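Local coordinates for protein fimbrial subunit CupB6 (PDB 5CYL) that forms the adhesive tip of a chaperone-usher pilus in Pseudomonas aeruginosa, probably mediating attachment during biofilm formation, at residues A[204-209]-A[247-252]; A[253-258]-A[302-307]. One frame throughout, in Å; residues are numbered along the deposited sequence.

Interaction 1: residues A[204-209]-A[247-252]; sequences PIPKKC and ECAALA
Cys209 and Cys248 join two loops of the fimbrial domain by a disulfide, tying the run of chain before strand 215-225 to the connection between strands 239-245 and 255-260. Both cysteines are buried, and their sulfur atoms turn toward each other with a C-S-S-C torsion of 107°. Each SG lies anti to its own carbonyl carbon (chi1 -55° in Cys209 and -71° in Cys248), which puts each sulfur beside its backbone N. Beside the bridge, the backbone N of Ala249 donates to O of Lys208 at 3.2 Å, approaching from above the carbonyl plane. Past this bond the chain folds into a type I turn from Ala249 to Ala252. CB of Ala249 points at the first loop, 3.9 Å from CG of Pro206, while CB of Ala252, directed across it, rests 3.4 Å from O of Lys207 and also borders the disulfide.

The outer side is much looser: Lys208 directs its CB away from segment 247-252, and the exposed Glu247 contributes little. Close packing has a second site, away from the disulfide, at Lys207. Its amine is hydrogen-bonded to O of Gly139, and the aliphatic part of its bent chain lies obliquely across Leu251. There CD and CE of Lys207 are each 3.5 Å from CB of Leu251, and CE also meets the branch methyl CD2 of Leu251 at 3.7 Å.

Interaction 2: residues A[253-258]-A[302-307]; sequences KPEIAF and PYPMRR
An antiparallel strand pair of the immunoglobulin-like fimbrial domain brings Glu255 and Ile256 alongside Pro304 and Tyr303. The short strand segments run at 145° to each other. Ile256 and Tyr303 form the hydrogen-bonded pair: N of Ile256 donates to O of Tyr303 at 2.8 Å, and N of Tyr303 returns a bond of 2.7 Å to O of Ile256, this second donor tilted 35° from the carbonyl plane. Further along, N of Met305 reaches O of Pro254 at 3.2 Å, lying in the carbonyl plane, so one more backbone bond links the two segments beyond Pro304.

Side chains divide between two faces. On the buried one, CG1 of Ile256 is anti to the backbone N (chi1 -172°), which leaves CG2 between N and the carbonyl carbon, 4.1 Å from CG of Met305; the two side chains cross at about a right angle. The Met305 sulfur also touches CB of Pro254. On the same face CD2 of Tyr303 lies at the edge of the Phe258 ring, 4.2 Å from CE1 of Phe258, while the Tyr303 hydroxyl is hydrogen-bonded to the backbone N of Arg297. The other face is more open, and there the aliphatic CG of Glu255 packs against CA of Pro304 at 3.8 Å.

Strand 255-260 is flanked on its other edge by strand 332-343, through backbone bonds of Glu255 with Thr343 and Ala257 with Thr341. Ile256 meanwhile packs into a core lined by Ile243 of strand 239-245, Leu314 of strand 311-322, and Phe340 and Phe342 of strand 332-343.

In the fold
The four segments follow one another along the chain: 204-209, 247-252, 253-258 and 302-307, the middle two contiguous, and the centres of the two contacts lie about 14 Å apart. Both belong to the C-terminal fimbrial domain, interaction 1 in loops nearer the middle of the elongated chain and interaction 2 in the mixed sheet beyond. Arg307 joins them directly, its NH1 lying 3.1 Å from O of Ala252 in a probable hydrogen bond, with further, weaker bonds to the turn. Pro254 also touches Cys209. The disulfide-linked loops are thus fastened to the end of the strand pair where 255-260 begins and 299-308 finishes. With Lys207 bound to Gly139, they form part of the junction between the protein's two beta-rich halves.

Interaction 1: residues A[204-209]-A[247-252]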
loop_
_atom_site.group_PDB
_atom_site.type_symbol
_atom_site.label_atom_id
_atom_site.label_comp_id
_atom_site.label_asym_id
_atom_site.label_seq_id
_atom_site.Cartn_x
_atom_site.Cartn_y
_atom_site.Cartn_z
ATOM N N PRO A 204 -3.865 -7.097 -0.524
ATOM C CA PRO A 204 -2.917 -6.008 -0.811
ATOM C C PRO A 204 -3.629 -4.681 -1.056
ATOM O O PRO A 204 -4.827 -4.650 -1.312
ATOM C CB PRO A 204 -2.237 -6.477 -2.108
ATOM C CG PRO A 204 -3.332 -7.183 -2.831
ATOM C CD PRO A 204 -4.058 -7.935 -1.747
ATOM N N ILE A 205 -2.876 -3.596 -0.997
ATOM C CA ILE A 205 -3.418 -2.250 -1.235
ATOM C C ILE A 205 -3.175 -1.815 -2.683
ATOM O O ILE A 205 -2.001 -1.836 -3.130
ATOM C CB ILE A 205 -2.791 -1.242 -0.258
ATOM C CG1 ILE A 205 -3.132 -1.675 1.173
ATOM C CG2 ILE A 205 -3.236 0.171 -0.579
ATOM C CD1 ILE A 205 -2.695 -0.716 2.239
ATOM N N PRO A 206 -4.257 -1.425 -3.421
ATOM C CA PRO A 206 -3.943 -1.074 -4.828
ATOM C C PRO A 206 -3.220 0.275 -5.012
ATOM O O PRO A 206 -3.526 1.255 -4.314
ATOM C CB PRO A 206 -5.328 -1.000 -5.488
ATOM C CG PRO A 206 -6.211 -0.505 -4.406
ATOM C CD PRO A 206 -5.711 -1.230 -3.159
ATOM N N LYS A 207 -2.267 0.286 -5.938
ATOM C CA LYS A 207 -1.485 1.481 -6.236
ATOM C C LYS A 207 -1.490 1.912 -7.701
ATOM O O LYS A 207 -0.582 2.582 -8.144
ATOM C CB LYS A 207 -0.048 1.293 -5.754
ATOM C CG LYS A 207 0.087 1.095 -4.254
ATOM C CD LYS A 207 -0.133 2.398 -3.496
ATOM C CE LYS A 207 0.388 2.312 -2.076
ATOM N NZ LYS A 207 1.803 1.911 -2.020
ATOM N N LYS A 208 -2.491 1.516 -8.470
ATOM C CA LYS A 208 -2.453 1.799 -9.916
ATOM C C LYS A 208 -3.698 2.482 -10.454
ATOM O O LYS A 208 -4.740 2.396 -9.876
ATOM C CB LYS A 208 -2.151 0.530 -10.702
ATOM C CG LYS A 208 -0.752 -0.001 -10.442
ATOM C CD LYS A 208 -0.314 -1.121 -11.374
ATOM C CE LYS A 208 -1.188 -2.352 -11.246
ATOM N NZ LYS A 208 -0.648 -3.484 -12.053
ATOM N N CYS A 209 -3.544 3.193 -11.550
ATOM C CA CYS A 209 -4.648 3.837 -12.218
ATOM C C CYS A 209 -4.979 2.960 -13.410
ATOM O O CYS A 209 -4.252 2.054 -13.724
ATOM C CB CYS A 209 -4.298 5.268 -12.666
ATOM S SG CYS A 209 -3.704 6.352 -11.347
ATOM N N GLU A 247 -9.710 6.621 -12.417
ATOM C CA GLU A 247 -9.935 5.430 -11.597
ATOM C C GLU A 247 -8.663 5.027 -10.832
ATOM O O GLU A 247 -8.386 3.864 -10.635
ATOM C CB GLU A 247 -10.448 4.269 -12.449
ATOM C CG GLU A 247 -11.816 4.513 -13.046
ATOM C CD GLU A 247 -12.362 3.316 -13.799
ATOM O OE1 GLU A 247 -11.732 2.233 -13.789
ATOM O OE2 GLU A 247 -13.431 3.467 -14.424
ATOM N N CYS A 248 -7.923 6.026 -10.401
ATOM C CA CYS A 248 -6.694 5.830 -9.651
ATOM C C CYS A 248 -6.970 5.358 -8.245
ATOM O O CYS A 248 -7.847 5.877 -7.568
ATOM C CB CYS A 248 -5.959 7.163 -9.536
ATOM S SG CYS A 248 -5.254 7.700 -11.109
ATOM N N ALA A 249 -6.167 4.420 -7.773
ATOM C CA ALA A 249 -6.192 4.008 -6.345
ATOM C C ALA A 249 -5.794 5.169 -5.455
ATOM O O ALA A 249 -4.995 5.984 -5.885
ATOM C CB ALA A 249 -5.245 2.833 -6.117
ATOM N N ALA A 250 -6.309 5.242 -4.229
ATOM C CA ALA A 250 -6.081 6.453 -3.403
ATOM C C ALA A 250 -4.613 6.860 -3.304
ATOM O O ALA A 250 -4.301 8.034 -3.344
ATOM C CB ALA A 250 -6.688 6.307 -2.018
ATOM N N LEU A 251 -3.740 5.872 -3.168
ATOM C CA LEU A 251 -2.308 6.074 -2.919
ATOM C C LEU A 251 -1.432 5.942 -4.153
ATOM O O LEU A 251 -0.216 5.965 -4.046
ATOM C CB LEU A 251 -1.841 5.042 -1.904
ATOM C CG LEU A 251 -1.630 5.527 -0.490
ATOM C CD1 LEU A 251 -2.687 6.498 -0.032
ATOM C CD2 LEU A 251 -1.588 4.304 0.408
ATOM N N ALA A 252 -2.063 5.793 -5.313
ATOM C CA ALA A 252 -1.339 5.784 -6.602
ATOM C C ALA A 252 -0.617 7.134 -6.793
ATOM O O ALA A 252 -1.184 8.207 -6.505
ATOM C CB ALA A 252 -2.284 5.482 -7.764
#

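Interaction 2: residues A[253-258]-A[302-307]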
loop_
_atom_site.group_PDB
_atom_site.type_symbol
_atom_site.label_atom_id
_atom_site.label_comp_id
_atom_site.label_asym_id
_atom_site.label_seq_id
_atom_site.Cartn_x
_atom_site.Cartn_y
_atom_site.Cartn_z
ATOM N N LYS A 253 0.621 7.071 -7.265
ATOM C CA LYS A 253 1.398 8.258 -7.540
ATOM C C LYS A 253 2.091 8.007 -8.844
ATOM O O LYS A 253 3.293 7.707 -8.803
ATOM C CB LYS A 253 2.414 8.527 -6.422
ATOM C CG LYS A 253 1.769 9.048 -5.134
ATOM C CD LYS A 253 2.664 10.071 -4.433
ATOM C CE LYS A 253 4.055 9.472 -4.210
ATOM N NZ LYS A 253 5.004 10.372 -3.490
ATOM N N PRO A 254 1.367 8.120 -10.008
ATOM C CA PRO A 254 2.067 7.712 -11.217
ATOM C C PRO A 254 2.971 8.762 -11.819
ATOM O O PRO A 254 2.912 9.937 -11.470
ATOM C CB PRO A 254 0.942 7.428 -12.226
ATOM C CG PRO A 254 -0.313 7.902 -11.591
ATOM C CD PRO A 254 0.062 8.695 -10.391
ATOM N N GLU A 255 3.840 8.301 -12.709
ATOM C CA GLU A 255 4.783 9.180 -13.398
ATOM C C GLU A 255 4.694 8.950 -14.886
ATOM O O GLU A 255 4.262 7.893 -15.330
ATOM C CB GLU A 255 6.189 8.925 -12.896
ATOM C CG GLU A 255 6.462 9.520 -11.524
ATOM C CD GLU A 255 7.868 9.281 -11.036
ATOM O OE1 GLU A 255 8.404 8.152 -11.145
ATOM O OE2 GLU A 255 8.443 10.255 -10.521
ATOM N N ILE A 256 5.034 9.978 -15.644
ATOM C CA ILE A 256 4.950 9.890 -17.102
ATOM C C ILE A 256 6.269 10.285 -17.767
ATOM O O ILE A 256 6.908 11.254 -17.332
ATOM C CB ILE A 256 3.784 10.752 -17.633
ATOM C CG1 ILE A 256 3.576 10.514 -19.139
ATOM C CG2 ILE A 256 4.018 12.227 -17.330
ATOM C CD1 ILE A 256 2.301 11.125 -19.690
ATOM N N ALA A 257 6.656 9.547 -18.802
ATOM C CA ALA A 257 7.892 9.833 -19.515
ATOM C C ALA A 257 7.627 9.957 -20.994
ATOM O O ALA A 257 6.763 9.258 -21.504
ATOM C CB ALA A 257 8.862 8.717 -19.287
ATOM N N PHE A 258 8.394 10.795 -21.679
ATOM C CA PHE A 258 8.179 11.003 -23.108
ATOM C C PHE A 258 9.405 10.683 -23.940
ATOM O O PHE A 258 10.535 10.910 -23.486
ATOM C CB PHE A 258 7.828 12.444 -23.371
ATOM C CG PHE A 258 6.692 12.928 -22.575
ATOM C CD1 PHE A 258 6.887 13.398 -21.285
ATOM C CD2 PHE A 258 5.404 12.934 -23.119
ATOM C CE1 PHE A 258 5.819 13.873 -20.551
ATOM C CE2 PHE A 258 4.317 13.396 -22.385
ATOM C CZ PHE A 258 4.532 13.868 -21.092
ATOM N N PRO A 302 11.395 10.710 -16.268
ATOM C CA PRO A 302 10.020 10.534 -15.789
ATOM C C PRO A 302 9.540 11.731 -14.990
ATOM O O PRO A 302 10.317 12.296 -14.258
ATOM C CB PRO A 302 10.097 9.284 -14.894
ATOM C CG PRO A 302 11.514 9.168 -14.533
ATOM C CD PRO A 302 12.343 10.159 -15.300
ATOM N N TYR A 303 8.270 12.084 -15.142
ATOM C CA TYR A 303 7.718 13.246 -14.484
ATOM C C TYR A 303 6.576 12.864 -13.523
ATOM O O TYR A 303 5.685 12.057 -13.883
ATOM C CB TYR A 303 7.254 14.259 -15.543
ATOM C CG TYR A 303 8.373 14.920 -16.292
ATOM C CD1 TYR A 303 9.021 16.027 -15.736
ATOM C CD2 TYR A 303 8.767 14.468 -17.563
ATOM C CE1 TYR A 303 10.043 16.650 -16.405
ATOM C CE2 TYR A 303 9.818 15.093 -18.250
ATOM C CZ TYR A 303 10.463 16.164 -17.649
ATOM O OH TYR A 303 11.471 16.837 -18.304
ATOM N N PRO A 304 6.569 13.470 -12.323
ATOM C CA PRO A 304 5.446 13.143 -11.470
ATOM C C PRO A 304 4.145 13.823 -11.919
ATOM O O PRO A 304 4.163 14.919 -12.493
ATOM C CB PRO A 304 5.888 13.695 -10.100
ATOM C CG PRO A 304 6.752 14.848 -10.432
ATOM C CD PRO A 304 7.534 14.341 -11.623
ATOM N N MET A 305 3.024 13.166 -11.643
ATOM C CA MET A 305 1.720 13.687 -12.022
ATOM C C MET A 305 0.957 14.213 -10.824
ATOM O O MET A 305 1.125 13.732 -9.720
ATOM C CB MET A 305 0.908 12.618 -12.744
ATOM C CG MET A 305 1.545 12.159 -14.012
ATOM S SD MET A 305 0.732 10.764 -14.761
ATOM C CE MET A 305 -0.805 11.503 -15.346
ATOM N N ARG A 306 0.097 15.189 -11.091
ATOM C CA ARG A 306 -0.734 15.760 -10.065
ATOM C C ARG A 306 -1.914 14.803 -9.748
ATOM O O ARG A 306 -2.456 14.147 -10.670
ATOM C CB ARG A 306 -1.232 17.105 -10.510
ATOM C CG ARG A 306 -2.386 17.616 -9.668
ATOM C CD ARG A 306 -2.821 18.997 -10.108
ATOM N NE ARG A 306 -3.233 19.011 -11.506
ATOM C CZ ARG A 306 -3.451 20.121 -12.198
ATOM N NH1 ARG A 306 -3.830 20.030 -13.449
ATOM N NH2 ARG A 306 -3.257 21.319 -11.661
ATOM N N ARG A 307 -2.277 14.708 -8.468
ATOM C CA ARG A 307 -3.400 13.871 -8.067
ATOM C C ARG A 307 -4.573 14.723 -7.678
ATOM O O ARG A 307 -4.444 15.574 -6.815
ATOM C CB ARG A 307 -3.033 12.946 -6.944
ATOM C CG ARG A 307 -2.139 11.796 -7.376
ATOM C CD ARG A 307 -2.812 10.735 -8.263
ATOM N NE ARG A 307 -4.258 10.659 -8.043
ATOM C CZ ARG A 307 -4.890 9.822 -7.232
ATOM N NH1 ARG A 307 -4.196 8.947 -6.532
ATOM N NH2 ARG A 307 -6.223 9.833 -7.114
#